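PDB 4DF3: fibrillarin-like rRNA/tRNA 2'-O-methyltransferase from Aeropyrum pernix, which probably methylates the 2'-hydroxyl of riboses in rRNA and tRNA at sites chosen by a guide RNA, with S-adenosylmethionine as methyl donor. Local coordinates for residues I81-I86 against G103-V108; A57-L62 against S88-S93; E51-N56 against A92-D97. The protein carries 2 engineered substitutions. All blocks are in the same frame, centred on the assembly; numbering follows the deposited sequence.

Contact 1 of 3, residues I81-I86 against G103-V108; sequences ILYLGI and GRIYGV. With SAM (S-adenosylmethionine), chain C.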
loop_
_atom_site.group_PDB
_atom_site.type_symbol
_atom_site.label_atom_id
_atom_site.label_comp_id
_atom_site.label_asym_id
_atom_site.label_seq_id
_atom_site.Cartn_x
_atom_site.Cartn_y
_atom_site.Cartn_z
ATOM N N ILE A 81 -7.018 -5.634 5.626
ATOM C CA ILE A 81 -6.197 -4.419 5.647
ATOM C C ILE A 81 -7.101 -3.200 5.718
ATOM O O ILE A 81 -8.075 -3.068 4.935
ATOM C CB ILE A 81 -5.341 -4.321 4.342
ATOM C CG1 ILE A 81 -4.290 -5.450 4.296
ATOM C CG2 ILE A 81 -4.585 -2.995 4.273
ATOM C CD1 ILE A 81 -3.662 -5.575 2.929
ATOM N N LEU A 82 -6.793 -2.293 6.643
ATOM C CA LEU A 82 -7.500 -1.039 6.650
ATOM C C LEU A 82 -6.602 -0.053 5.879
ATOM O O LEU A 82 -5.476 0.235 6.276
ATOM C CB LEU A 82 -7.700 -0.526 8.078
ATOM C CG LEU A 82 -8.251 0.918 8.226
ATOM C CD1 LEU A 82 -9.587 1.025 7.470
ATOM C CD2 LEU A 82 -8.470 1.199 9.762
ATOM N N TYR A 83 -7.151 0.490 4.807
ATOM C CA TYR A 83 -6.379 1.379 3.920
ATOM C C TYR A 83 -6.959 2.799 3.974
ATOM O O TYR A 83 -8.095 3.019 3.492
ATOM C CB TYR A 83 -6.449 0.824 2.502
ATOM C CG TYR A 83 -5.451 1.434 1.517
ATOM C CD1 TYR A 83 -4.805 0.634 0.611
ATOM C CD2 TYR A 83 -5.224 2.819 1.459
ATOM C CE1 TYR A 83 -3.984 1.195 -0.357
ATOM C CE2 TYR A 83 -4.327 3.405 0.512
ATOM C CZ TYR A 83 -3.751 2.570 -0.398
ATOM O OH TYR A 83 -2.911 3.083 -1.359
ATOM N N LEU A 84 -6.191 3.707 4.584
ATOM C CA LEU A 84 -6.633 5.086 4.782
ATOM C C LEU A 84 -6.136 5.882 3.594
ATOM O O LEU A 84 -4.906 5.999 3.389
ATOM C CB LEU A 84 -6.162 5.683 6.110
ATOM C CG LEU A 84 -6.601 4.932 7.399
ATOM C CD1 LEU A 84 -6.107 5.671 8.628
ATOM C CD2 LEU A 84 -8.082 4.635 7.457
ATOM N N GLY A 85 -7.073 6.387 2.782
ATOM C CA GLY A 85 -6.657 7.217 1.637
ATOM C C GLY A 85 -6.482 6.402 0.363
ATOM O O GLY A 85 -5.491 6.610 -0.375
ATOM N N ILE A 86 -7.432 5.523 0.070
ATOM C CA ILE A 86 -7.274 4.497 -0.954
ATOM C C ILE A 86 -7.265 5.179 -2.357
ATOM O O ILE A 86 -6.746 4.589 -3.305
ATOM C CB ILE A 86 -8.308 3.303 -0.806
ATOM C CG1 ILE A 86 -8.152 2.296 -1.968
ATOM C CG2 ILE A 86 -9.776 3.785 -0.868
ATOM C CD1 ILE A 86 -9.102 1.099 -1.909
ATOM N N GLY A 103 -8.758 -12.395 1.472
ATOM C CA GLY A 103 -8.409 -11.149 2.128
ATOM C C GLY A 103 -9.443 -10.064 1.870
ATOM O O GLY A 103 -10.372 -10.242 1.099
ATOM N N ARG A 104 -9.257 -8.936 2.528
ATOM C CA ARG A 104 -10.094 -7.782 2.284
ATOM C C ARG A 104 -9.247 -6.526 2.420
ATOM O O ARG A 104 -8.410 -6.390 3.331
ATOM C CB ARG A 104 -11.213 -7.678 3.299
ATOM C CG ARG A 104 -12.198 -8.774 3.257
ATOM C CD ARG A 104 -13.480 -8.336 3.948
ATOM N NE ARG A 104 -14.488 -9.330 3.629
ATOM C CZ ARG A 104 -15.640 -9.487 4.273
ATOM N NH1 ARG A 104 -15.966 -8.678 5.278
ATOM N NH2 ARG A 104 -16.478 -10.434 3.866
ATOM N N ILE A 105 -9.509 -5.565 1.560
ATOM C CA ILE A 105 -9.036 -4.196 1.842
ATOM C C ILE A 105 -10.222 -3.296 2.109
ATOM O O ILE A 105 -11.122 -3.132 1.218
ATOM C CB ILE A 105 -8.387 -3.612 0.628
ATOM C CG1 ILE A 105 -7.171 -4.392 0.286
ATOM C CG2 ILE A 105 -7.951 -2.138 0.892
ATOM C CD1 ILE A 105 -6.719 -4.112 -0.974
ATOM N N TYR A 106 -10.248 -2.710 3.298
ATOM C CA TYR A 106 -11.281 -1.760 3.615
ATOM C C TYR A 106 -10.704 -0.420 3.243
ATOM O O TYR A 106 -9.708 0.049 3.872
ATOM C CB TYR A 106 -11.613 -1.800 5.099
ATOM C CG TYR A 106 -12.234 -3.095 5.534
ATOM C CD1 TYR A 106 -13.653 -3.275 5.468
ATOM C CD2 TYR A 106 -11.444 -4.081 6.139
ATOM C CE1 TYR A 106 -14.237 -4.473 5.944
ATOM C CE2 TYR A 106 -12.020 -5.271 6.577
ATOM C CZ TYR A 106 -13.421 -5.442 6.472
ATOM O OH TYR A 106 -14.028 -6.615 6.937
ATOM N N GLY A 107 -11.265 0.173 2.189
ATOM C CA GLY A 107 -10.632 1.366 1.618
ATOM C C GLY A 107 -11.376 2.618 1.962
ATOM O O GLY A 107 -12.422 2.877 1.405
ATOM N N VAL A 108 -10.797 3.419 2.845
ATOM C CA VAL A 108 -11.398 4.693 3.276
ATOM C C VAL A 108 -10.938 5.838 2.392
ATOM O O VAL A 108 -9.758 6.070 2.218
ATOM C CB VAL A 108 -11.048 4.970 4.766
ATOM C CG1 VAL A 108 -11.634 6.361 5.269
ATOM C CG2 VAL A 108 -11.442 3.805 5.646
HETATM N N SAM C . -2.831 5.569 -1.563
HETATM C CA SAM C . -3.114 5.977 -2.970
HETATM C C SAM C . -2.242 5.100 -3.872
HETATM O O SAM C . -1.124 4.697 -3.487
HETATM O OXT SAM C . -2.650 4.786 -4.986
HETATM C CB SAM C . -2.777 7.483 -3.244
HETATM C CG SAM C . -3.494 8.270 -2.159
HETATM S SD SAM C . -3.762 10.033 -2.495
HETATM C CE SAM C . -2.052 10.456 -2.076
HETATM C "C5'" SAM C . -4.587 10.570 -0.952
HETATM C "C4'" SAM C . -6.100 10.338 -0.951
HETATM O "O4'" SAM C . -6.671 10.423 0.354
HETATM C "C3'" SAM C . -6.941 11.292 -1.787
HETATM O "O3'" SAM C . -7.648 10.457 -2.709
HETATM C "C2'" SAM C . -7.802 12.104 -0.806
HETATM O "O2'" SAM C . -9.086 12.381 -1.318
HETATM C "C1'" SAM C . -7.905 11.162 0.386
HETATM N N9 SAM C . -7.964 11.825 1.703
HETATM C C8 SAM C . -7.325 12.978 2.173
HETATM N N7 SAM C . -7.714 13.183 3.491
HETATM C C5 SAM C . -8.569 12.213 3.845
HETATM C C6 SAM C . -9.223 11.940 5.036
HETATM N N6 SAM C . -9.129 12.721 6.181
HETATM N N1 SAM C . -9.990 10.785 4.962
HETATM C C2 SAM C . -10.189 9.921 3.901
HETATM N N3 SAM C . -9.517 10.217 2.728
HETATM C C4 SAM C . -8.764 11.349 2.728
#
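Tyr-83 and Gly-85, both bonded through backbone N to strand 104-108, hold the methionine end of S-adenosylmethionine. Its amino N donates to Gly-85 O and, at the edge of the Tyr-83 ring, is modelled 2.5 Å from Tyr-83 OH, too short for the exact length to be trusted. The ring carries OH there because CG is anti to the backbone N (chi1 -167°). Where strand 81-84 ends, Val-108 O takes two donors, Gly-85 N in its carbonyl plane at 2.8 Å and Ile-86 N from above that plane at 3.2 Å, which pins the turn. The positive phi of Gly-85 (93°) suits glycine. With helix 90-99 between them, the strands form a beta-alpha-beta unit of the Rossmann-like methyltransferase fold, their short axes 23° apart. Ile-81 N donates to Arg-104 O, the first backbone bond joining the parallel strands; Tyr-106 N then donates to Ile-81 O at 2.7 Å, Tyr-83 N to Tyr-106 O, and Val-108 N to Tyr-83 O. On one face Val-108 CG2 meets Leu-82 CD1 at 3.8 Å beside Leu-84 CD2, where helix 160-171 packs; on the other Ile-105 CG2 touches Tyr-83 CB, and Ile-86 CG2 lies 3.5 Å from Gly-107 C.

Contact 2 of 3, residues A57-L62 against S88-S93; sequences AYRSKL and SGTTAS. With SAM (S-adenosylmethionine), chain C.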
loop_
_atom_site.group_PDB
_atom_site.type_symbol
_atom_site.label_atom_id
_atom_site.label_comp_id
_atom_site.label_asym_id
_atom_site.label_seq_id
_atom_site.Cartn_x
_atom_site.Cartn_y
_atom_site.Cartn_z
ATOM N N ALA A 57 6.617 1.337 -9.486
ATOM C CA ALA A 57 6.953 2.023 -8.296
ATOM C C ALA A 57 6.861 3.548 -8.450
ATOM O O ALA A 57 6.841 4.281 -7.453
ATOM C CB ALA A 57 8.389 1.608 -7.868
ATOM N N TYR A 58 6.826 4.045 -9.702
ATOM C CA TYR A 58 6.634 5.473 -9.908
ATOM C C TYR A 58 5.204 5.877 -9.771
ATOM O O TYR A 58 4.957 7.078 -9.743
ATOM C CB TYR A 58 7.120 5.968 -11.315
ATOM C CG TYR A 58 8.642 5.949 -11.408
ATOM C CD1 TYR A 58 9.393 7.012 -10.892
ATOM C CD2 TYR A 58 9.323 4.868 -12.006
ATOM C CE1 TYR A 58 10.820 7.085 -10.965
ATOM C CE2 TYR A 58 10.773 4.883 -12.059
ATOM C CZ TYR A 58 11.515 6.019 -11.559
ATOM O OH TYR A 58 12.923 6.059 -11.593
ATOM N N ARG A 59 4.289 4.916 -9.638
ATOM C CA ARG A 59 2.846 5.213 -9.423
ATOM C C ARG A 59 2.301 4.644 -8.092
ATOM O O ARG A 59 1.107 4.897 -7.716
ATOM C CB ARG A 59 2.034 4.570 -10.523
ATOM C CG ARG A 59 2.364 5.026 -11.945
ATOM C CD ARG A 59 1.885 6.500 -12.264
ATOM N NE ARG A 59 0.504 6.767 -11.828
ATOM C CZ ARG A 59 -0.622 6.334 -12.424
ATOM N NH1 ARG A 59 -0.592 5.613 -13.553
ATOM N NH2 ARG A 59 -1.807 6.629 -11.868
ATOM N N SER A 60 3.161 3.905 -7.398
ATOM C CA SER A 60 2.705 3.313 -6.112
ATOM C C SER A 60 3.756 3.361 -5.067
ATOM O O SER A 60 4.866 2.705 -5.206
ATOM C CB SER A 60 2.279 1.838 -6.354
ATOM O OG SER A 60 2.027 1.146 -5.099
ATOM N N LYS A 61 3.417 4.044 -3.962
ATOM C CA LYS A 61 4.457 4.209 -2.934
ATOM C C LYS A 61 4.924 2.921 -2.256
ATOM O O LYS A 61 6.127 2.794 -1.832
ATOM C CB LYS A 61 3.985 5.225 -1.896
ATOM C CG LYS A 61 3.944 6.691 -2.430
ATOM C CD LYS A 61 3.487 7.593 -1.271
ATOM C CE LYS A 61 2.911 8.961 -1.687
ATOM N NZ LYS A 61 1.515 8.845 -2.218
ATOM N N LEU A 62 4.017 1.936 -2.172
ATOM C CA LEU A 62 4.446 0.655 -1.552
ATOM C C LEU A 62 5.428 -0.112 -2.388
ATOM O O LEU A 62 6.395 -0.711 -1.871
ATOM C CB LEU A 62 3.203 -0.248 -1.276
ATOM C CG LEU A 62 3.433 -1.663 -0.650
ATOM C CD1 LEU A 62 4.358 -1.479 0.572
ATOM C CD2 LEU A 62 2.031 -2.291 -0.338
ATOM N N SER A 88 -8.118 6.148 -6.043
ATOM C CA SER A 88 -8.752 5.321 -7.077
ATOM C C SER A 88 -8.244 3.866 -7.160
ATOM O O SER A 88 -8.505 3.167 -8.138
ATOM C CB SER A 88 -8.599 5.990 -8.447
ATOM O OG SER A 88 -7.251 6.431 -8.613
ATOM N N GLY A 89 -7.489 3.414 -6.159
ATOM C CA GLY A 89 -7.204 2.008 -6.057
ATOM C C GLY A 89 -5.891 1.527 -6.658
ATOM O O GLY A 89 -5.650 0.327 -6.696
ATOM N N THR A 90 -5.044 2.444 -7.120
ATOM C CA THR A 90 -3.729 2.045 -7.670
ATOM C C THR A 90 -2.923 1.050 -6.805
ATOM O O THR A 90 -2.637 -0.091 -7.233
ATOM C CB THR A 90 -2.900 3.284 -7.960
ATOM O OG1 THR A 90 -3.506 3.984 -9.070
ATOM C CG2 THR A 90 -1.508 2.857 -8.385
ATOM N N THR A 91 -2.562 1.454 -5.583
ATOM C CA THR A 91 -1.769 0.587 -4.716
ATOM C C THR A 91 -2.695 -0.508 -4.162
ATOM O O THR A 91 -2.268 -1.674 -3.983
ATOM C CB THR A 91 -1.119 1.410 -3.584
ATOM O OG1 THR A 91 -0.227 2.402 -4.180
ATOM C CG2 THR A 91 -0.393 0.482 -2.625
ATOM N N ALA A 92 -3.945 -0.140 -3.839
ATOM C CA ALA A 92 -4.854 -1.176 -3.293
ATOM C C ALA A 92 -5.068 -2.308 -4.292
ATOM O O ALA A 92 -5.296 -3.445 -3.888
ATOM C CB ALA A 92 -6.187 -0.566 -2.865
ATOM N N SER A 93 -4.995 -2.037 -5.594
ATOM C CA SER A 93 -5.272 -3.137 -6.527
ATOM C C SER A 93 -4.178 -4.204 -6.406
ATOM O O SER A 93 -4.430 -5.410 -6.540
ATOM C CB SER A 93 -5.355 -2.646 -8.011
ATOM O OG SER A 93 -4.109 -2.101 -8.472
HETATM N N SAM C . -2.831 5.569 -1.563
HETATM C CA SAM C . -3.114 5.977 -2.970
HETATM C C SAM C . -2.242 5.100 -3.872
HETATM O O SAM C . -1.124 4.697 -3.487
HETATM O OXT SAM C . -2.650 4.786 -4.986
HETATM C CB SAM C . -2.777 7.483 -3.244
HETATM C CG SAM C . -3.494 8.270 -2.159
HETATM S SD SAM C . -3.762 10.033 -2.495
HETATM C CE SAM C . -2.052 10.456 -2.076
HETATM C "C5'" SAM C . -4.587 10.570 -0.952
HETATM C "C4'" SAM C . -6.100 10.338 -0.951
HETATM O "O4'" SAM C . -6.671 10.423 0.354
HETATM C "C3'" SAM C . -6.941 11.292 -1.787
HETATM O "O3'" SAM C . -7.648 10.457 -2.709
HETATM C "C2'" SAM C . -7.802 12.104 -0.806
HETATM O "O2'" SAM C . -9.086 12.381 -1.318
HETATM C "C1'" SAM C . -7.905 11.162 0.386
HETATM N N9 SAM C . -7.964 11.825 1.703
HETATM C C8 SAM C . -7.325 12.978 2.173
HETATM N N7 SAM C . -7.714 13.183 3.491
HETATM C C5 SAM C . -8.569 12.213 3.845
HETATM C C6 SAM C . -9.223 11.940 5.036
HETATM N N6 SAM C . -9.129 12.721 6.181
HETATM N N1 SAM C . -9.990 10.785 4.962
HETATM C C2 SAM C . -10.189 9.921 3.901
HETATM N N3 SAM C . -9.517 10.217 2.728
HETATM C C4 SAM C . -8.764 11.349 2.728
HETATM O O HOH W 1 -2.618 6.352 -9.137
#
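Ser-60 and Thr-91 bring the two backbones to their nearest approach, with CA atoms 5.4 Å apart. Each segment turns into a helix here: Ser-60 occupies the N-cap position of helix 61-67, and residues 88-93 run from a loop into helix 90-99. Gly-89, at a phi of 96° that a CB would not tolerate, makes the bend, and Ser-93 N returns to Gly-89 O at 2.7 Å. Across the gap Ser-60 OG donates to Thr-91 OG1 at 2.7 Å. Thr-91 OG1 in turn donates to the carboxylate O of S-adenosylmethionine at 2.6 Å, a relay in which the serine is second shell to the cofactor; Thr-91 N adds a weak bond to OXT. With Thr-91 OG1 anti to the carbonyl carbon (chi1 -61°), the methyl CG2 is left to rest on Leu-62 CB at 3.9 Å. Thr-90 turns its own methyl, CG2, to Arg-59 O at 3.4 Å, while its hydroxyl shares a water with Arg-59 NH2, weakly on the arginine side. Lys-61 NZ stands 3.9 Å from the donor methyl CE and is salt-bridged to Asp-154, another cofactor-binding residue. The contact thus sets the starts of helices 61-67 and 90-99 beside each other at the cofactor carboxylate, with Tyr-83 of strand 80-84 and Tyr-152 of strand 148-153 packed against Thr-91.

Contact 3 of 3, residues E51-N56 against A92-D97; sequences EYREWN and ASHMSD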
loop_
_atom_site.group_PDB
_atom_site.type_symbol
_atom_site.label_atom_id
_atom_site.label_comp_id
_atom_site.label_asym_id
_atom_site.label_seq_id
_atom_site.Cartn_x
_atom_site.Cartn_y
_atom_site.Cartn_z
ATOM N N GLU A 51 -1.370 -14.358 -15.953
ATOM C CA GLU A 51 -1.306 -12.948 -16.239
ATOM C C GLU A 51 -0.833 -12.215 -15.002
ATOM O O GLU A 51 -1.342 -12.456 -13.875
ATOM C CB GLU A 51 -2.696 -12.405 -16.536
ATOM C CG GLU A 51 -2.676 -11.058 -17.132
ATOM C CD GLU A 51 -4.015 -10.634 -17.673
ATOM O OE1 GLU A 51 -4.418 -11.046 -18.790
ATOM O OE2 GLU A 51 -4.643 -9.835 -16.965
ATOM N N TYR A 52 0.100 -11.297 -15.250
ATOM C CA TYR A 52 0.723 -10.468 -14.184
ATOM C C TYR A 52 0.499 -9.018 -14.540
ATOM O O TYR A 52 0.466 -8.641 -15.722
ATOM C CB TYR A 52 2.252 -10.752 -14.087
ATOM C CG TYR A 52 2.523 -12.190 -13.680
ATOM C CD1 TYR A 52 2.681 -12.530 -12.378
ATOM C CD2 TYR A 52 2.607 -13.220 -14.666
ATOM C CE1 TYR A 52 2.901 -13.896 -11.976
ATOM C CE2 TYR A 52 2.844 -14.578 -14.283
ATOM C CZ TYR A 52 3.004 -14.885 -12.973
ATOM O OH TYR A 52 3.228 -16.175 -12.617
ATOM N N ARG A 53 0.440 -8.179 -13.513
ATOM C CA ARG A 53 0.194 -6.779 -13.682
ATOM C C ARG A 53 1.485 -6.089 -13.188
ATOM O O ARG A 53 1.845 -6.244 -12.025
ATOM C CB ARG A 53 -0.956 -6.311 -12.774
ATOM C CG ARG A 53 -2.376 -6.885 -13.048
ATOM C CD ARG A 53 -3.358 -6.416 -11.943
ATOM N NE ARG A 53 -3.406 -5.018 -11.865
ATOM C CZ ARG A 53 -3.285 -4.290 -10.763
ATOM N NH1 ARG A 53 -3.174 -4.831 -9.541
ATOM N NH2 ARG A 53 -3.397 -3.007 -10.905
ATOM N N GLU A 54 2.134 -5.311 -14.049
ATOM C CA GLU A 54 3.272 -4.534 -13.593
ATOM C C GLU A 54 2.895 -3.627 -12.384
ATOM O O GLU A 54 1.882 -2.972 -12.405
ATOM C CB GLU A 54 3.854 -3.689 -14.734
ATOM C CG GLU A 54 5.066 -2.922 -14.327
ATOM C CD GLU A 54 5.574 -2.046 -15.513
ATOM O OE1 GLU A 54 4.864 -1.161 -15.956
ATOM O OE2 GLU A 54 6.639 -2.325 -16.065
ATOM N N TRP A 55 3.730 -3.648 -11.350
ATOM C CA TRP A 55 3.546 -2.839 -10.206
ATOM C C TRP A 55 4.570 -1.683 -10.311
ATOM O O TRP A 55 5.712 -1.800 -9.864
ATOM C CB TRP A 55 3.746 -3.648 -8.940
ATOM C CG TRP A 55 3.258 -2.953 -7.659
ATOM C CD1 TRP A 55 2.645 -1.751 -7.566
ATOM C CD2 TRP A 55 3.284 -3.504 -6.345
ATOM N NE1 TRP A 55 2.317 -1.485 -6.233
ATOM C CE2 TRP A 55 2.713 -2.544 -5.473
ATOM C CE3 TRP A 55 3.739 -4.734 -5.821
ATOM C CZ2 TRP A 55 2.574 -2.749 -4.115
ATOM C CZ3 TRP A 55 3.631 -4.946 -4.431
ATOM C CH2 TRP A 55 3.065 -3.936 -3.586
ATOM N N ASN A 56 4.112 -0.558 -10.839
ATOM C CA ASN A 56 5.072 0.506 -11.225
ATOM C C ASN A 56 5.376 1.361 -9.988
ATOM O O ASN A 56 4.477 1.998 -9.459
ATOM C CB ASN A 56 4.342 1.400 -12.238
ATOM C CG ASN A 56 5.219 2.543 -12.763
ATOM O OD1 ASN A 56 6.390 2.719 -12.350
ATOM N ND2 ASN A 56 4.675 3.295 -13.730
ATOM N N ALA A 92 -3.945 -0.140 -3.839
ATOM C CA ALA A 92 -4.854 -1.176 -3.293
ATOM C C ALA A 92 -5.068 -2.308 -4.292
ATOM O O ALA A 92 -5.296 -3.445 -3.888
ATOM C CB ALA A 92 -6.187 -0.566 -2.865
ATOM N N SER A 93 -4.995 -2.037 -5.594
ATOM C CA SER A 93 -5.272 -3.137 -6.527
ATOM C C SER A 93 -4.178 -4.204 -6.406
ATOM O O SER A 93 -4.430 -5.410 -6.540
ATOM C CB SER A 93 -5.355 -2.646 -8.011
ATOM O OG SER A 93 -4.109 -2.101 -8.472
ATOM N N HIS A 94 -2.939 -3.759 -6.231
ATOM C CA HIS A 94 -1.879 -4.722 -5.988
ATOM C C HIS A 94 -1.987 -5.412 -4.634
ATOM O O HIS A 94 -1.664 -6.647 -4.551
ATOM C CB HIS A 94 -0.478 -4.063 -6.189
ATOM C CG HIS A 94 -0.258 -3.613 -7.610
ATOM N ND1 HIS A 94 0.127 -4.462 -8.634
ATOM C CD2 HIS A 94 -0.403 -2.389 -8.162
ATOM C CE1 HIS A 94 0.176 -3.772 -9.767
ATOM N NE2 HIS A 94 -0.118 -2.507 -9.498
ATOM N N MET A 95 -2.426 -4.704 -3.606
ATOM C CA MET A 95 -2.680 -5.392 -2.310
ATOM C C MET A 95 -3.752 -6.471 -2.551
ATOM O O MET A 95 -3.613 -7.611 -2.083
ATOM C CB MET A 95 -3.162 -4.436 -1.244
ATOM C CG MET A 95 -2.098 -3.526 -0.813
ATOM S SD MET A 95 -2.889 -2.345 0.293
ATOM C CE MET A 95 -1.562 -1.392 1.018
ATOM N N SER A 96 -4.785 -6.122 -3.323
ATOM C CA SER A 96 -5.898 -7.053 -3.634
ATOM C C SER A 96 -5.350 -8.300 -4.355
ATOM O O SER A 96 -5.715 -9.429 -3.964
ATOM C CB SER A 96 -6.999 -6.327 -4.471
ATOM O OG SER A 96 -7.813 -7.244 -5.174
ATOM N N ASP A 97 -4.428 -8.106 -5.338
ATOM C CA ASP A 97 -3.780 -9.274 -5.940
ATOM C C ASP A 97 -3.102 -10.212 -4.904
ATOM O O ASP A 97 -3.230 -11.420 -5.002
ATOM C CB ASP A 97 -2.747 -8.862 -6.996
ATOM C CG ASP A 97 -3.380 -8.283 -8.252
ATOM O OD1 ASP A 97 -4.594 -8.535 -8.542
ATOM O OD2 ASP A 97 -2.641 -7.586 -9.012
#
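His-94 is sandwiched between two flat groups of segment 51-56. Over one face lies the five-membered ring of Trp-55 in an offset stack, centroids 3.7 Å apart and planes at 14°; His-94 CB also sits over that indole ring as a CH-pi contact. The opposite face carries the Arg-53 guanidinium, stacked with centres 3.9 Å apart and planes at 19°, NH1 over the middle of the imidazole. The polar bonds all start from Arg-53, whose chain bends about its CG-CD bond (chi3 58°) to bring its head to the helix. NH1 forms a salt bridge to Asp-97 OD2 at 2.9 Å: OD2 lies in the guanidinium plane, whereas NH1 meets it from above the carboxylate plane. NH2 donates to Ser-93 OG at 2.7 Å. Replacing Arg-53 with a methionine would probably leave Asp-97 short of one positive mate, Ser-93 OG without this donor and one face of His-94 without its flat cover. Beyond the two segments, Glu-42 binds Arg-53 NE and Arg-125 pairs with Asp-97 OD1; Thr-30 OG1 bonds both Asp-97 OD2 and His-94 ND1, and Tyr-40 OH bonds His-94 NE2, fixing the ring's rotation. Strand 51-54 of the antiparallel N-terminal sheet is thereby joined to helix 90-99 of the Rossmann-like domain through a buried charge pair, where the Glu-42 and Asp-97 carboxylates probably balance the arginine and hold it flat against the histidine.

From the N terminus, the chain leaves the antiparallel sheet along residues 51-56, passes through 57-62 into helix 61-67, and enters the central mixed sheet at strand 80-84. Helix 90-99 closes two loops: contact 2 brings its start back to 57-62, and contact 3 brings its next turn back to 51-56, so the loop of contact 2 nests inside that of contact 3. Contact 1, closed by strand 104-109, crosses both, since their first segments precede strand 80-84 while their second lie at helix 90-99, between its two strands. Ala-92 packing on Ile-86 ties contact 1 to the others; a weak hydrogen bond joins Trp-55 NE1 to Ser-60 OG. Contacts 1 and 2 both touch the cofactor.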